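Local coordinates for protein exoribonuclease II, mitochondrial (Candida glabrata, PDB 6F3H) that probably degrades mitochondrial RNA from the 3' end as the nuclease component of the mtEXO degradosome, and binds magnesium in its RNB domain, at residues A[268-273]-A[317-322]; A[621-626]-A[706-711]. The protein carries 1 engineered substitution. All blocks are in the same frame, centred on the assembly; numbering follows the deposited sequence.

How the contacts relate
From the N terminus, the chain reaches contact 1 first. Residues 268-273 lie on the long helix 251-281, and residues 317-322 end helix 311-322. Contact 1 closes a loop of 43 residues, 32 of them helical and none in a strand; it ties together a largely helical part of the chain. Contact 2 comes later and closes a separate loop of 79 residues, joining helix 603-625 to helix 703-716 within the RNB domain. The two loops run in series and neither nests nor crosses. The centres of contact 1 and contact 2 are about 59 Å apart. They lie on opposite sides of the chain's centre, and no atoms touch between them.

Contact 1. Residues A[268-273]-A[317-322]; sequences NDYQEI and ISKIFR
Lys319 reaches from helix 311-322 toward helix 251-281 and meets both Tyr270 and Ile273. Its CB lies 4.0 Å from CD1 of Ile273. The chain then runs on to the tyrosine. CD of Lys319 lies 4.1 Å from CE1 of Tyr270, and CE settles over one ring face, 3.6 Å from CE1 of Tyr270. This is a CH-pi contact, with CE of Lys319 3.9 Å from the centroid of the Tyr270 ring and displaced toward the rim. The side chain bends at its last torsion (chi4 16°). NZ of Lys319 also stands over the ring, 4.9 Å from the Tyr270 centroid and 21° off the normal, in a rather long cation-pi interaction. The two helices belong to a helical part of the chain, remote from the magnesium site. Their local axes cross at -72° and approach to 10.6 Å. Two buried isoleucines meet beside the lysine. Ile273 holds CG2 anti to its own N, which brings it to CG1 of Ile320 at 4.0 Å. Ile273 also packs on His323, and Ile320 on Phe276, a later residue of helix 251-281.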
loop_
_atom_site.group_PDB
_atom_site.type_symbol
_atom_site.label_atom_id
_atom_site.label_comp_id
_atom_site.label_asym_id
_atom_site.label_seq_id
_atom_site.Cartn_x
_atom_site.Cartn_y
_atom_site.Cartn_z
ATOM N N ASN A 268 -2.998 22.265 -38.932
ATOM C CA ASN A 268 -3.936 22.237 -40.057
ATOM C C ASN A 268 -5.317 21.856 -39.573
ATOM O O ASN A 268 -5.993 20.979 -40.126
ATOM C CB ASN A 268 -3.458 21.323 -41.176
ATOM C CG ASN A 268 -2.221 21.865 -41.856
ATOM O OD1 ASN A 268 -1.558 22.775 -41.335
ATOM N ND2 ASN A 268 -1.912 21.331 -43.031
ATOM N N ASP A 269 -5.717 22.550 -38.513
ATOM C CA ASP A 269 -6.999 22.371 -37.868
ATOM C C ASP A 269 -7.278 20.886 -37.670
ATOM O O ASP A 269 -8.125 20.284 -38.321
ATOM C CB ASP A 269 -8.081 23.073 -38.677
ATOM C CG ASP A 269 -7.864 24.565 -38.714
ATOM O OD1 ASP A 269 -7.869 25.208 -37.635
ATOM O OD2 ASP A 269 -7.639 25.092 -39.823
ATOM N N TYR A 270 -6.448 20.301 -36.816
ATOM C CA TYR A 270 -6.683 18.957 -36.312
ATOM C C TYR A 270 -6.790 17.964 -37.466
ATOM O O TYR A 270 -7.652 17.085 -37.478
ATOM C CB TYR A 270 -7.933 18.941 -35.425
ATOM C CG TYR A 270 -8.016 20.143 -34.497
ATOM C CD1 TYR A 270 -7.330 20.165 -33.299
ATOM C CD2 TYR A 270 -8.787 21.246 -34.814
ATOM C CE1 TYR A 270 -7.392 21.261 -32.450
ATOM C CE2 TYR A 270 -8.852 22.354 -33.968
ATOM C CZ TYR A 270 -8.147 22.351 -32.785
ATOM O OH TYR A 270 -8.186 23.427 -31.918
ATOM N N GLN A 271 -5.938 18.139 -38.476
ATOM C CA GLN A 271 -6.038 17.292 -39.654
ATOM C C GLN A 271 -5.736 15.849 -39.324
ATOM O O GLN A 271 -6.386 14.938 -39.841
ATOM C CB GLN A 271 -5.107 17.771 -40.753
ATOM C CG GLN A 271 -5.271 16.945 -42.016
ATOM C CD GLN A 271 -4.255 17.298 -43.081
ATOM O OE1 GLN A 271 -3.408 18.171 -42.881
ATOM N NE2 GLN A 271 -4.350 16.640 -44.237
ATOM N N GLU A 272 -4.727 15.617 -38.493
ATOM C CA GLU A 272 -4.339 14.246 -38.191
ATOM C C GLU A 272 -5.332 13.565 -37.271
ATOM O O GLU A 272 -5.492 12.348 -37.333
ATOM C CB GLU A 272 -2.935 14.218 -37.632
ATOM C CG GLU A 272 -1.997 14.699 -38.693
ATOM C CD GLU A 272 -1.754 13.617 -39.721
ATOM O OE1 GLU A 272 -0.945 12.714 -39.437
ATOM O OE2 GLU A 272 -2.406 13.641 -40.794
ATOM N N ILE A 273 -5.971 14.316 -36.388
ATOM C CA ILE A 273 -7.135 13.778 -35.703
ATOM C C ILE A 273 -8.146 13.300 -36.727
ATOM O O ILE A 273 -8.699 12.199 -36.624
ATOM C CB ILE A 273 -7.753 14.859 -34.799
ATOM C CG1 ILE A 273 -6.821 15.224 -33.653
ATOM C CG2 ILE A 273 -9.125 14.422 -34.288
ATOM C CD1 ILE A 273 -7.483 16.089 -32.607
ATOM N N ILE A 317 -8.200 14.062 -26.595
ATOM C CA ILE A 317 -8.888 12.782 -26.645
ATOM C C ILE A 317 -10.381 12.979 -26.833
ATOM O O ILE A 317 -11.034 12.199 -27.524
ATOM C CB ILE A 317 -8.564 11.990 -25.371
ATOM C CG1 ILE A 317 -7.134 11.433 -25.462
ATOM C CG2 ILE A 317 -9.602 10.956 -25.131
ATOM C CD1 ILE A 317 -6.578 10.838 -24.213
ATOM N N SER A 318 -10.947 14.032 -26.236
ATOM C CA SER A 318 -12.359 14.333 -26.458
ATOM C C SER A 318 -12.636 14.585 -27.931
ATOM O O SER A 318 -13.600 14.053 -28.495
ATOM C CB SER A 318 -12.765 15.556 -25.636
ATOM O OG SER A 318 -12.751 15.271 -24.248
ATOM N N LYS A 319 -11.757 15.354 -28.582
ATOM C CA LYS A 319 -11.909 15.671 -29.997
ATOM C C LYS A 319 -11.868 14.417 -30.847
ATOM O O LYS A 319 -12.645 14.262 -31.794
ATOM C CB LYS A 319 -10.805 16.640 -30.415
ATOM C CG LYS A 319 -11.089 18.111 -30.090
ATOM C CD LYS A 319 -9.856 18.990 -30.105
ATOM C CE LYS A 319 -10.223 20.425 -30.447
ATOM N NZ LYS A 319 -11.680 20.706 -30.314
ATOM N N ILE A 320 -10.970 13.505 -30.517
ATOM C CA ILE A 320 -10.864 12.258 -31.259
ATOM C C ILE A 320 -12.129 11.426 -31.122
ATOM O O ILE A 320 -12.672 10.930 -32.108
ATOM C CB ILE A 320 -9.651 11.470 -30.765
ATOM C CG1 ILE A 320 -8.384 12.255 -31.041
ATOM C CG2 ILE A 320 -9.640 10.124 -31.419
ATOM C CD1 ILE A 320 -7.178 11.496 -30.721
ATOM N N PHE A 321 -12.606 11.232 -29.901
ATOM C CA PHE A 321 -13.840 10.487 -29.749
ATOM C C PHE A 321 -14.964 11.188 -30.468
ATOM O O PHE A 321 -15.814 10.544 -31.082
ATOM C CB PHE A 321 -14.198 10.339 -28.281
ATOM C CG PHE A 321 -13.357 9.341 -27.549
ATOM C CD1 PHE A 321 -12.821 8.266 -28.197
ATOM C CD2 PHE A 321 -13.153 9.459 -26.196
ATOM C CE1 PHE A 321 -12.075 7.351 -27.525
ATOM C CE2 PHE A 321 -12.403 8.535 -25.522
ATOM C CZ PHE A 321 -11.865 7.485 -26.196
ATOM N N ARG A 322 -14.963 12.518 -30.428
ATOM C CA ARG A 322 -16.020 13.267 -31.090
ATOM C C ARG A 322 -16.009 12.998 -32.582
ATOM O O ARG A 322 -17.048 13.061 -33.232
ATOM C CB ARG A 322 -15.864 14.764 -30.790
ATOM C CG ARG A 322 -17.105 15.561 -31.103
ATOM C CD ARG A 322 -17.043 17.100 -31.057
ATOM N NE ARG A 322 -15.745 17.767 -31.089
ATOM C CZ ARG A 322 -15.115 18.098 -32.207
ATOM N NH1 ARG A 322 -15.653 17.770 -33.374
ATOM N NH2 ARG A 322 -13.951 18.742 -32.159
#

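Contact 2. Residues A[621-626]-A[706-711]; sequences AFFQEN and LINHLQ
Two helices of the RNB domain, 603-625 and 703-716, meet here through one buried phenylalanine near the C-terminal end of the first. The ring of Phe623 reaches the second helix with CZ and CE2. CZ of Phe623 comes 3.5 Å from the backbone O of Asn708, which lies at the ring edge and near the ring plane. The carbonyl oxygen faces the C-H rim rather than the pi cloud, consistent with a weak C-H...O approach. The ring also meets CB of Gln711, one turn further on, with CE2 of Phe623 4.0 Å away. Asn708 adds its CB, 4.2 Å from CZ of Phe623. The Asn708 amide is buried and works elsewhere: OD1 accepts from the backbone N of Val631, and ND2 donates to the carbonyl of Thr695. Asn626 is the first residue beyond the first helix. Its ND2 donates back to O of Phe622 at 3.2 Å, with an N-H...O angle of 164°. That oxygen also takes the backbone N of Asn626, and the two donors arrive from opposite faces of the carbonyl plane. Around the two helices, Phe622 and Phe623 both touch Leu712 of helix 703-716. Strand 632-634 packs on Phe623 through Tyr632, while strand 505-519 meets Phe622 through Tyr509 and Val514.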
loop_
_atom_site.group_PDB
_atom_site.type_symbol
_atom_site.label_atom_id
_atom_site.label_comp_id
_atom_site.label_asym_id
_atom_site.label_seq_id
_atom_site.Cartn_x
_atom_site.Cartn_y
_atom_site.Cartn_z
ATOM N N ALA A 621 9.705 -6.390 21.496
ATOM C CA ALA A 621 10.317 -6.344 22.816
ATOM C C ALA A 621 11.825 -6.454 22.712
ATOM O O ALA A 621 12.569 -5.691 23.342
ATOM C CB ALA A 621 9.754 -7.466 23.679
ATOM N N PHE A 622 12.284 -7.366 21.873
ATOM C CA PHE A 622 13.704 -7.650 21.763
ATOM C C PHE A 622 14.468 -6.441 21.242
ATOM O O PHE A 622 15.480 -6.034 21.825
ATOM C CB PHE A 622 13.853 -8.856 20.850
ATOM C CG PHE A 622 15.227 -9.419 20.769
ATOM C CD1 PHE A 622 15.715 -10.238 21.770
ATOM C CD2 PHE A 622 15.990 -9.232 19.631
ATOM C CE1 PHE A 622 16.970 -10.812 21.660
ATOM C CE2 PHE A 622 17.244 -9.794 19.516
ATOM C CZ PHE A 622 17.735 -10.588 20.526
ATOM N N PHE A 623 13.967 -5.818 20.175
ATOM C CA PHE A 623 14.668 -4.681 19.589
ATOM C C PHE A 623 14.729 -3.519 20.565
ATOM O O PHE A 623 15.724 -2.784 20.616
ATOM C CB PHE A 623 13.980 -4.259 18.293
ATOM C CG PHE A 623 14.565 -4.886 17.075
ATOM C CD1 PHE A 623 14.530 -6.246 16.907
ATOM C CD2 PHE A 623 15.134 -4.116 16.091
ATOM C CE1 PHE A 623 15.069 -6.831 15.787
ATOM C CE2 PHE A 623 15.671 -4.702 14.959
ATOM C CZ PHE A 623 15.635 -6.064 14.808
ATOM N N GLN A 624 13.668 -3.331 21.336
ATOM C CA GLN A 624 13.630 -2.221 22.271
ATOM C C GLN A 624 14.584 -2.452 23.439
ATOM O O GLN A 624 15.370 -1.564 23.796
ATOM C CB GLN A 624 12.208 -2.048 22.767
ATOM C CG GLN A 624 11.258 -1.529 21.724
ATOM C CD GLN A 624 9.828 -1.530 22.226
ATOM O OE1 GLN A 624 9.326 -0.505 22.692
ATOM N NE2 GLN A 624 9.168 -2.685 22.156
ATOM N N GLU A 625 14.520 -3.646 24.049
ATOM C CA GLU A 625 15.352 -3.940 25.211
ATOM C C GLU A 625 16.817 -3.840 24.851
ATOM O O GLU A 625 17.609 -3.270 25.606
ATOM C CB GLU A 625 15.041 -5.329 25.771
ATOM N N ASN A 626 17.184 -4.324 23.674
ATOM C CA ASN A 626 18.556 -4.244 23.202
ATOM C C ASN A 626 18.879 -2.960 22.458
ATOM O O ASN A 626 19.974 -2.867 21.881
ATOM C CB ASN A 626 18.857 -5.435 22.315
ATOM C CG ASN A 626 19.050 -6.676 23.108
ATOM O OD1 ASN A 626 20.152 -6.962 23.573
ATOM N ND2 ASN A 626 17.957 -7.372 23.376
ATOM N N LEU A 706 12.940 -7.491 5.995
ATOM C CA LEU A 706 14.277 -7.737 5.479
ATOM C C LEU A 706 15.316 -6.884 6.185
ATOM O O LEU A 706 16.447 -7.322 6.393
ATOM C CB LEU A 706 14.302 -7.479 3.983
ATOM C CG LEU A 706 15.690 -7.683 3.400
ATOM C CD1 LEU A 706 16.086 -9.146 3.507
ATOM C CD2 LEU A 706 15.730 -7.264 1.956
ATOM N N ILE A 707 14.962 -5.659 6.547
ATOM C CA ILE A 707 15.910 -4.788 7.239
ATOM C C ILE A 707 16.084 -5.199 8.692
ATOM O O ILE A 707 17.199 -5.173 9.230
ATOM C CB ILE A 707 15.445 -3.337 7.126
ATOM C CG1 ILE A 707 15.961 -2.768 5.817
ATOM C CG2 ILE A 707 15.876 -2.542 8.327
ATOM C CD1 ILE A 707 15.762 -1.305 5.703
ATOM N N ASN A 708 14.983 -5.558 9.355
ATOM C CA ASN A 708 15.059 -6.100 10.705
ATOM C C ASN A 708 16.005 -7.304 10.770
ATOM O O ASN A 708 16.686 -7.500 11.781
ATOM C CB ASN A 708 13.647 -6.479 11.174
ATOM C CG ASN A 708 12.725 -5.259 11.337
ATOM O OD1 ASN A 708 13.186 -4.158 11.576
ATOM N ND2 ASN A 708 11.422 -5.463 11.190
ATOM N N HIS A 709 16.094 -8.094 9.688
ATOM C CA HIS A 709 16.985 -9.253 9.678
ATOM C C HIS A 709 18.452 -8.853 9.636
ATOM O O HIS A 709 19.273 -9.444 10.351
ATOM C CB HIS A 709 16.682 -10.157 8.495
ATOM C CG HIS A 709 15.578 -11.125 8.759
ATOM N ND1 HIS A 709 14.557 -10.854 9.644
ATOM C CD2 HIS A 709 15.314 -12.345 8.236
ATOM C CE1 HIS A 709 13.715 -11.871 9.664
ATOM N NE2 HIS A 709 14.152 -12.789 8.818
ATOM N N LEU A 710 18.808 -7.875 8.795
ATOM C CA LEU A 710 20.200 -7.446 8.735
ATOM C C LEU A 710 20.639 -6.868 10.059
ATOM O O LEU A 710 21.799 -7.019 10.453
ATOM C CB LEU A 710 20.394 -6.412 7.649
ATOM C CG LEU A 710 20.008 -6.871 6.247
ATOM C CD1 LEU A 710 19.385 -5.702 5.464
ATOM C CD2 LEU A 710 21.184 -7.449 5.486
ATOM N N GLN A 711 19.725 -6.223 10.770
ATOM C CA GLN A 711 20.091 -5.768 12.095
ATOM C C GLN A 711 20.358 -6.950 13.001
ATOM O O GLN A 711 21.254 -6.894 13.852
ATOM C CB GLN A 711 18.978 -4.891 12.669
ATOM C CG GLN A 711 18.773 -3.587 11.912
ATOM C CD GLN A 711 19.944 -2.626 12.060
ATOM O OE1 GLN A 711 19.882 -1.693 12.852
ATOM N NE2 GLN A 711 21.032 -2.874 11.320
#